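Local coordinates for protein Ras-3 from Cryphonectria parasitica (Cryphonectria parasitica, PDB 4KU4) that belongs to the Ras family of small P-loop proteins and binds guanosine-5'-diphosphate, at residues Asp44-Val56 and Ile60-Ala70. Residues are numbered along the deposited sequence; the frame is centred on the assembly and turned at random.
Sequences DPTLEDSYRRQCV and IPSHLEILDTA. With MG (magnesium ion), chain E.
Tyr51 and Ile66 form one of three hydrogen-bonded antiparallel pairs that join strands 50-56 and 60-67 into a beta hairpin at the margin of the Ras-type sheet. Ile66 N gives Tyr51 O an almost straight bond of 2.7 Å (N-H...O 175°), Tyr51 N returns one to Ile66 O (2.9 Å), and the Arg53-Leu64 and Cys55-Ser62 pairs repeat the two-way pattern. The tight face carries Tyr51, Leu64 and Ile66, all buried: helix 27-35 covers Tyr51 and Ile66, and Phe187 of helix 182-196 meets Cys55 and Leu64; Cys55 SG lies 4.2 Å from Leu64 CG. On the other, more solvent-accessible face, Gln54 CG stands 3.6 Å above the centre of the His63 ring, a CH-pi contact 8° off the ring normal, while Arg52 CB comes to the ring edge, 3.6 Å from His63 NE2. His63 CG lies anti to the backbone N (chi1 -166°), which carries the ring across toward Gln54; ND1 is hydrogen-bonded to Gly11 O. Nearby, water 5 links Ser50 OG, Arg52 NH1 and Glu65 OE1. Past the strands, the Asp68 N to Asp49 O bond is weak, at 3.4 Å. Asp49 OD2 and five waters bind one magnesium ion, OD1 bonding Tyr43 OH; a second magnesium lies near Asp68. Water 4 joins Tyr51 OH, Asp49 N and Asp68 OD2, the last also bonded to Thr28. Backbone pairs thus fix the strand register; beyond them, coupling is partly through water 4, with Asp68 CB at the Tyr51 ring edge.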
ATOM      1  N   ASP A  44      13.368  -7.600  -9.094  1.00 11.33           N
ATOM      2  CA  ASP A  44      12.003  -7.993  -9.461  1.00  9.10           C
ATOM      3  C   ASP A  44      11.887  -9.487  -9.722  1.00 10.03           C
ATOM      4  O   ASP A  44      11.718  -9.898 -10.872  1.00 11.21           O
ATOM      5  CB  ASP A  44      11.540  -7.255 -10.724  1.00  8.70           C
ATOM      6  CG  ASP A  44      10.082  -7.527 -11.058  1.00 10.44           C
ATOM      7  OD1 ASP A  44       9.337  -7.934 -10.144  1.00  9.70           O
ATOM      8  OD2 ASP A  44       9.678  -7.332 -12.226  1.00 13.28           O
ATOM      9  N   PRO A  45      11.960 -10.304  -8.665  1.00 10.19           N
ATOM     10  CA  PRO A  45      11.987 -11.755  -8.886  1.00 12.66           C
ATOM     11  C   PRO A  45      10.649 -12.299  -9.387  1.00 14.20           C
ATOM     12  O   PRO A  45       9.580 -11.797  -9.039  1.00 11.65           O
ATOM     13  CB  PRO A  45      12.307 -12.317  -7.495  1.00 17.63           C
ATOM     14  CG  PRO A  45      11.874 -11.270  -6.550  1.00 13.63           C
ATOM     15  CD  PRO A  45      12.116  -9.956  -7.240  1.00 13.24           C
ATOM     16  N   THR A  46      10.718 -13.335 -10.212  1.00 15.97           N
ATOM     17  CA  THR A  46       9.519 -13.929 -10.797  1.00 19.47           C
ATOM     18  C   THR A  46       8.549 -14.381  -9.702  1.00 18.04           C
ATOM     19  O   THR A  46       7.331 -14.224  -9.816  1.00 20.53           O
ATOM     20  CB  THR A  46       9.917 -15.068 -11.754  1.00 26.43           C
ATOM     21  OG1 THR A  46      10.715 -14.509 -12.809  1.00 23.30           O
ATOM     22  CG2 THR A  46       8.694 -15.750 -12.351  1.00 26.44           C
ATOM     23  N   LEU A  47       9.099 -14.915  -8.626  1.00 14.37           N
ATOM     24  CA  LEU A  47       8.313 -15.235  -7.450  1.00 14.72           C
ATOM     25  C   LEU A  47       8.493 -14.114  -6.421  1.00 19.84           C
ATOM     26  O   LEU A  47       9.610 -13.846  -5.986  1.00 15.14           O
ATOM     27  CB  LEU A  47       8.764 -16.590  -6.909  1.00 24.69           C
ATOM     28  CG  LEU A  47       8.823 -16.842  -5.412  1.00 25.09           C
ATOM     29  CD1 LEU A  47       7.646 -17.681  -4.969  1.00 27.34           C
ATOM     30  N   GLU A  48       7.396 -13.440  -6.071  1.00 13.32           N
ATOM     31  CA  GLU A  48       7.439 -12.292  -5.154  1.00 14.97           C
ATOM     32  C   GLU A  48       8.039 -12.595  -3.799  1.00 15.35           C
ATOM     33  O   GLU A  48       7.900 -13.697  -3.278  1.00 14.24           O
ATOM     34  CB  GLU A  48       6.037 -11.726  -4.923  1.00 12.65           C
ATOM     35  CG  GLU A  48       5.515 -10.920  -6.074  1.00 22.07           C
ATOM     36  CD  GLU A  48       5.050 -11.783  -7.217  1.00 29.31           C
ATOM     37  OE1 GLU A  48       4.655 -12.958  -6.970  1.00 23.05           O
ATOM     38  OE2 GLU A  48       5.087 -11.282  -8.362  1.00 25.95           O
ATOM     39  N   ASP A  49       8.682 -11.592  -3.212  1.00 17.89           N
ATOM     40  CA  ASP A  49       9.274 -11.758  -1.893  1.00 13.45           C
ATOM     41  C   ASP A  49       8.480 -11.006  -0.844  1.00 12.65           C
ATOM     42  O   ASP A  49       7.599 -10.205  -1.168  1.00 10.59           O
ATOM     43  CB  ASP A  49      10.692 -11.150  -1.843  1.00 19.51           C
ATOM     44  CG  ASP A  49      11.705 -11.920  -2.685  1.00 24.20           C
ATOM     45  OD1 ASP A  49      12.884 -11.502  -2.703  1.00 17.80           O
ATOM     46  OD2 ASP A  49      11.342 -12.930  -3.332  1.00 26.75           O
ATOM     47  N   SER A  50       8.770 -11.321   0.418  1.00  8.40           N
ATOM     48  CA  SER A  50       8.271 -10.546   1.539  1.00 13.00           C
ATOM     49  C   SER A  50       9.488  -9.664   1.814  1.00 14.64           C
ATOM     50  O   SER A  50      10.627 -10.128   1.703  1.00 12.07           O
ATOM     51  CB  SER A  50       7.950 -11.415   2.738  1.00 16.57           C
ATOM     52  OG  SER A  50       8.040 -10.682   3.942  1.00 22.38           O
ATOM     53  N   TYR A  51       9.260  -8.402   2.157  1.00  9.96           N
ATOM     54  CA  TYR A  51      10.354  -7.451   2.373  1.00 13.23           C
ATOM     55  C   TYR A  51      10.263  -6.840   3.759  1.00  9.26           C
ATOM     56  O   TYR A  51       9.190  -6.798   4.352  1.00  8.36           O
ATOM     57  CB  TYR A  51      10.308  -6.335   1.320  1.00  9.60           C
ATOM     58  CG  TYR A  51      10.545  -6.788  -0.095  1.00 10.18           C
ATOM     59  CD1 TYR A  51      11.825  -6.801  -0.631  1.00 13.38           C
ATOM     60  CD2 TYR A  51       9.483  -7.197  -0.902  1.00 11.43           C
ATOM     61  CE1 TYR A  51      12.056  -7.217  -1.927  1.00 15.14           C
ATOM     62  CE2 TYR A  51       9.702  -7.617  -2.203  1.00 13.78           C
ATOM     63  CZ  TYR A  51      10.986  -7.624  -2.710  1.00 14.92           C
ATOM     64  OH  TYR A  51      11.213  -8.025  -3.997  1.00 14.76           O
ATOM     65  N   ARG A  52      11.388  -6.354   4.284  1.00  9.49           N
ATOM     66  CA  ARG A  52      11.399  -5.776   5.620  1.00  8.69           C
ATOM     67  C   ARG A  52      12.002  -4.380   5.628  1.00  8.69           C
ATOM     68  O   ARG A  52      12.975  -4.096   4.918  1.00  7.61           O
ATOM     69  CB  ARG A  52      12.194  -6.663   6.586  1.00  7.22           C
ATOM     70  CG  ARG A  52      11.578  -8.027   6.863  1.00  7.11           C
ATOM     71  CD  ARG A  52      12.576  -8.956   7.546  1.00 13.04           C
ATOM     72  NE  ARG A  52      13.801  -9.095   6.763  1.00 11.74           N
ATOM     73  CZ  ARG A  52      13.974  -9.908   5.728  1.00 13.90           C
ATOM     74  NH1 ARG A  52      12.990 -10.705   5.293  1.00 12.91           N
ATOM     75  NH2 ARG A  52      15.147  -9.917   5.113  1.00 12.75           N
ATOM     76  N   ARG A  53      11.429  -3.519   6.454  1.00  8.08           N
ATOM     77  CA  ARG A  53      12.006  -2.205   6.721  1.00 11.19           C
ATOM     78  C   ARG A  53      12.040  -1.959   8.229  1.00 10.20           C
ATOM     79  O   ARG A  53      11.000  -1.880   8.886  1.00 10.34           O
ATOM     80  CB  ARG A  53      11.198  -1.105   6.020  1.00 10.87           C
ATOM     81  CG  ARG A  53      11.592   0.336   6.435  1.00 11.17           C
ATOM     82  CD  ARG A  53      12.911   0.790   5.817  1.00 13.74           C
ATOM     83  NE  ARG A  53      13.367   2.056   6.395  1.00 14.86           N
ATOM     84  CZ  ARG A  53      13.090   3.261   5.901  1.00 22.10           C
ATOM     85  NH1 ARG A  53      13.538   4.345   6.514  1.00 13.18           N
ATOM     86  NH2 ARG A  53      12.363   3.391   4.804  1.00  9.94           N
ATOM     87  N   GLN A  54      13.245  -1.869   8.786  1.00 10.82           N
ATOM     88  CA  GLN A  54      13.401  -1.380  10.141  1.00  9.00           C
ATOM     89  C   GLN A  54      13.461   0.128  10.020  1.00 13.96           C
ATOM     90  O   GLN A  54      14.158   0.657   9.142  1.00 12.27           O
ATOM     91  CB  GLN A  54      14.694  -1.910  10.769  1.00 11.11           C
ATOM     92  CG  GLN A  54      14.680  -3.405  10.988  1.00  8.49           C
ATOM     93  CD  GLN A  54      15.853  -3.888  11.832  1.00 13.44           C
ATOM     94  OE1 GLN A  54      16.950  -4.131  11.322  1.00 12.17           O
ATOM     95  NE2 GLN A  54      15.618  -4.041  13.127  1.00 13.51           N
ATOM     96  N   CYS A  55      12.705   0.813  10.869  1.00  9.16           N
ATOM     97  CA  CYS A  55      12.637   2.269  10.817  1.00  6.04           C
ATOM     98  C   CYS A  55      12.179   2.802  12.158  1.00 16.34           C
ATOM     99  O   CYS A  55      11.865   2.038  13.075  1.00 10.87           O
ATOM    100  CB  CYS A  55      11.653   2.717   9.715  1.00 10.42           C
ATOM    101  SG  CYS A  55      10.010   1.917   9.796  1.00 15.98           S
ATOM    102  N   VAL A  56      12.170   4.125  12.269  1.00 13.24           N
ATOM    103  CA  VAL A  56      11.551   4.805  13.390  1.00 11.28           C
ATOM    104  C   VAL A  56      10.436   5.672  12.817  1.00 12.04           C
ATOM    105  O   VAL A  56      10.695   6.572  12.018  1.00 11.34           O
ATOM    106  CB  VAL A  56      12.554   5.710  14.135  1.00 13.98           C
ATOM    107  CG1 VAL A  56      11.891   6.325  15.356  1.00 13.41           C
ATOM    108  CG2 VAL A  56      13.779   4.915  14.549  1.00 12.55           C
ATOM    109  N   ILE A  60       8.825   6.078  17.340  1.00 10.21           N
ATOM    110  CA  ILE A  60       8.674   4.692  17.768  1.00 13.24           C
ATOM    111  C   ILE A  60       9.377   3.733  16.802  1.00 15.77           C
ATOM    112  O   ILE A  60       9.016   3.669  15.623  1.00 11.65           O
ATOM    113  CB  ILE A  60       7.185   4.282  17.849  1.00 16.33           C
ATOM    114  CG1 ILE A  60       6.390   5.271  18.698  1.00 17.21           C
ATOM    115  CG2 ILE A  60       7.050   2.847  18.378  1.00 14.38           C
ATOM    116  CD1 ILE A  60       6.956   5.479  20.070  1.00 17.03           C
ATOM    117  N   PRO A  61      10.384   2.985  17.292  1.00 16.61           N
ATOM    118  CA  PRO A  61      11.031   1.981  16.436  1.00 15.25           C
ATOM    119  C   PRO A  61      10.005   0.966  15.968  1.00 20.40           C
ATOM    120  O   PRO A  61       9.251   0.437  16.793  1.00 12.75           O
ATOM    121  CB  PRO A  61      12.036   1.306  17.379  1.00 17.21           C
ATOM    122  CG  PRO A  61      12.318   2.352  18.430  1.00 19.83           C
ATOM    123  CD  PRO A  61      10.988   3.024  18.638  1.00 13.41           C
ATOM    124  N   SER A  62       9.987   0.718  14.661  1.00 14.08           N
ATOM    125  CA  SER A  62       9.033  -0.191  14.024  1.00 10.79           C
ATOM    126  C   SER A  62       9.768  -1.099  13.047  1.00 13.21           C
ATOM    127  O   SER A  62      10.831  -0.746  12.536  1.00 12.09           O
ATOM    128  CB  SER A  62       7.957   0.597  13.276  1.00 17.20           C
ATOM    129  OG  SER A  62       7.463   1.664  14.073  1.00 15.78           O
ATOM    130  N   HIS A  63       9.197  -2.268  12.789  1.00 10.26           N
ATOM    131  CA  HIS A  63       9.775  -3.215  11.839  1.00  8.40           C
ATOM    132  C   HIS A  63       8.637  -3.717  10.961  1.00 11.45           C
ATOM    133  O   HIS A  63       7.830  -4.531  11.381  1.00 11.04           O
ATOM    134  CB  HIS A  63      10.466  -4.367  12.581  1.00 10.97           C
ATOM    135  CG  HIS A  63      11.367  -5.203  11.712  1.00  9.17           C
ATOM    136  ND1 HIS A  63      12.211  -6.160  12.226  1.00 11.07           N
ATOM    137  CD2 HIS A  63      11.551  -5.216  10.370  1.00  9.56           C
ATOM    138  CE1 HIS A  63      12.884  -6.728  11.237  1.00  8.40           C
ATOM    139  NE2 HIS A  63      12.504  -6.172  10.105  1.00 11.54           N
ATOM    140  N   LEU A  64       8.571  -3.191   9.749  1.00  8.02           N
ATOM    141  CA  LEU A  64       7.485  -3.493   8.835  1.00 10.07           C
ATOM    142  C   LEU A  64       7.852  -4.727   8.020  1.00  8.37           C
ATOM    143  O   LEU A  64       8.974  -4.850   7.538  1.00  9.43           O
ATOM    144  CB  LEU A  64       7.241  -2.309   7.906  1.00  7.82           C
ATOM    145  CG  LEU A  64       7.205  -0.916   8.548  1.00 13.87           C
ATOM    146  CD1 LEU A  64       6.923   0.191   7.516  1.00 10.48           C
ATOM    147  CD2 LEU A  64       6.169  -0.888   9.665  1.00 14.32           C
ATOM    148  N   GLU A  65       6.907  -5.653   7.893  1.00  6.31           N
ATOM    149  CA  GLU A  65       7.064  -6.788   6.997  1.00 10.06           C
ATOM    150  C   GLU A  65       6.039  -6.585   5.891  1.00  7.73           C
ATOM    151  O   GLU A  65       4.836  -6.535   6.148  1.00 11.74           O
ATOM    152  CB  GLU A  65       6.828  -8.107   7.740  1.00 11.22           C
ATOM    153  CG  GLU A  65       7.084  -9.363   6.908  1.00 15.19           C
ATOM    154  CD  GLU A  65       7.297 -10.575   7.787  1.00 20.53           C
ATOM    155  OE1 GLU A  65       8.420 -11.127   7.777  1.00 19.23           O
ATOM    156  OE2 GLU A  65       6.352 -10.961   8.508  1.00 20.89           O
ATOM    157  N   ILE A  66       6.517  -6.449   4.660  1.00  7.94           N
ATOM    158  CA  ILE A  66       5.626  -6.105   3.555  1.00  7.75           C
ATOM    159  C   ILE A  66       5.513  -7.270   2.588  1.00 12.16           C
ATOM    160  O   ILE A  66       6.500  -7.698   1.994  1.00 10.15           O
ATOM    161  CB  ILE A  66       6.128  -4.843   2.814  1.00 12.70           C
ATOM    162  CG1 ILE A  66       6.173  -3.657   3.774  1.00 15.23           C
ATOM    163  CG2 ILE A  66       5.222  -4.499   1.647  1.00  8.34           C
ATOM    164  CD1 ILE A  66       7.478  -2.944   3.760  1.00 14.70           C
ATOM    165  N   LEU A  67       4.293  -7.781   2.452  1.00  7.25           N
ATOM    166  CA  LEU A  67       3.985  -8.814   1.479  1.00 10.23           C
ATOM    167  C   LEU A  67       3.751  -8.232   0.083  1.00  9.54           C
ATOM    168  O   LEU A  67       2.752  -7.569  -0.171  1.00  8.38           O
ATOM    169  CB  LEU A  67       2.764  -9.617   1.937  1.00  8.35           C
ATOM    170  CG  LEU A  67       2.458 -10.839   1.074  1.00 11.37           C
ATOM    171  CD1 LEU A  67       3.520 -11.905   1.238  1.00 20.29           C
ATOM    172  CD2 LEU A  67       1.080 -11.391   1.404  1.00 20.52           C
ATOM    173  N   ASP A  68       4.693  -8.469  -0.821  1.00 11.08           N
ATOM    174  CA  ASP A  68       4.519  -8.096  -2.215  1.00 12.39           C
ATOM    175  C   ASP A  68       3.678  -9.217  -2.802  1.00 12.76           C
ATOM    176  O   ASP A  68       3.768 -10.363  -2.345  1.00 11.05           O
ATOM    177  CB  ASP A  68       5.889  -7.997  -2.908  1.00  9.01           C
ATOM    178  CG  ASP A  68       5.814  -7.375  -4.295  1.00 11.14           C
ATOM    179  OD1 ASP A  68       4.753  -6.842  -4.665  1.00 11.46           O
ATOM    180  OD2 ASP A  68       6.829  -7.406  -5.022  1.00 11.67           O
ATOM    181  N   THR A  69       2.826  -8.886  -3.766  1.00 10.98           N
ATOM    182  CA  THR A  69       1.874  -9.855  -4.305  1.00 11.52           C
ATOM    183  C   THR A  69       1.778  -9.765  -5.814  1.00 16.94           C
ATOM    184  O   THR A  69       2.132  -8.763  -6.425  1.00 11.72           O
ATOM    185  CB  THR A  69       0.451  -9.645  -3.751  1.00 12.12           C
ATOM    186  OG1 THR A  69      -0.043  -8.361  -4.167  1.00 13.03           O
ATOM    187  CG2 THR A  69       0.424  -9.737  -2.215  1.00  8.94           C
ATOM    188  N   ALA A  70       1.256 -10.829  -6.408  1.00 17.81           N
ATOM    189  CA  ALA A  70       1.050 -10.890  -7.841  1.00 17.84           C
ATOM    190  C   ALA A  70       0.474 -12.258  -8.169  1.00 23.58           C
ATOM    191  O   ALA A  70       0.819 -13.240  -7.515  1.00 25.19           O
ATOM    192  CB  ALA A  70       2.349 -10.679  -8.571  1.00 24.81           C
TER
HETATM  193 MG    MG E 303      12.116 -14.985  -2.973  1.00 23.10          MG
HETATM  194  O   HOH W   1      12.028 -15.002  -5.054  1.00 26.01           O
HETATM  195  O   HOH W   2       2.609 -13.368  -4.913  1.00 35.76           O
HETATM  196  O   HOH W   3      10.117 -15.747  -2.933  1.00 19.04           O
HETATM  197  O   HOH W   4       8.767  -9.062  -5.125  1.00 10.40           O
HETATM  198  O   HOH W   5      10.284 -11.149   5.881  1.00 16.73           O
HETATM  199  O   HOH W   6      12.922 -17.048  -3.298  1.00 26.20           O
HETATM  200  O   HOH W   7      14.043 -14.747  -3.470  1.00 30.62           O
HETATM  201  O   HOH W   8      12.467 -15.063  -0.765  1.00 24.58           O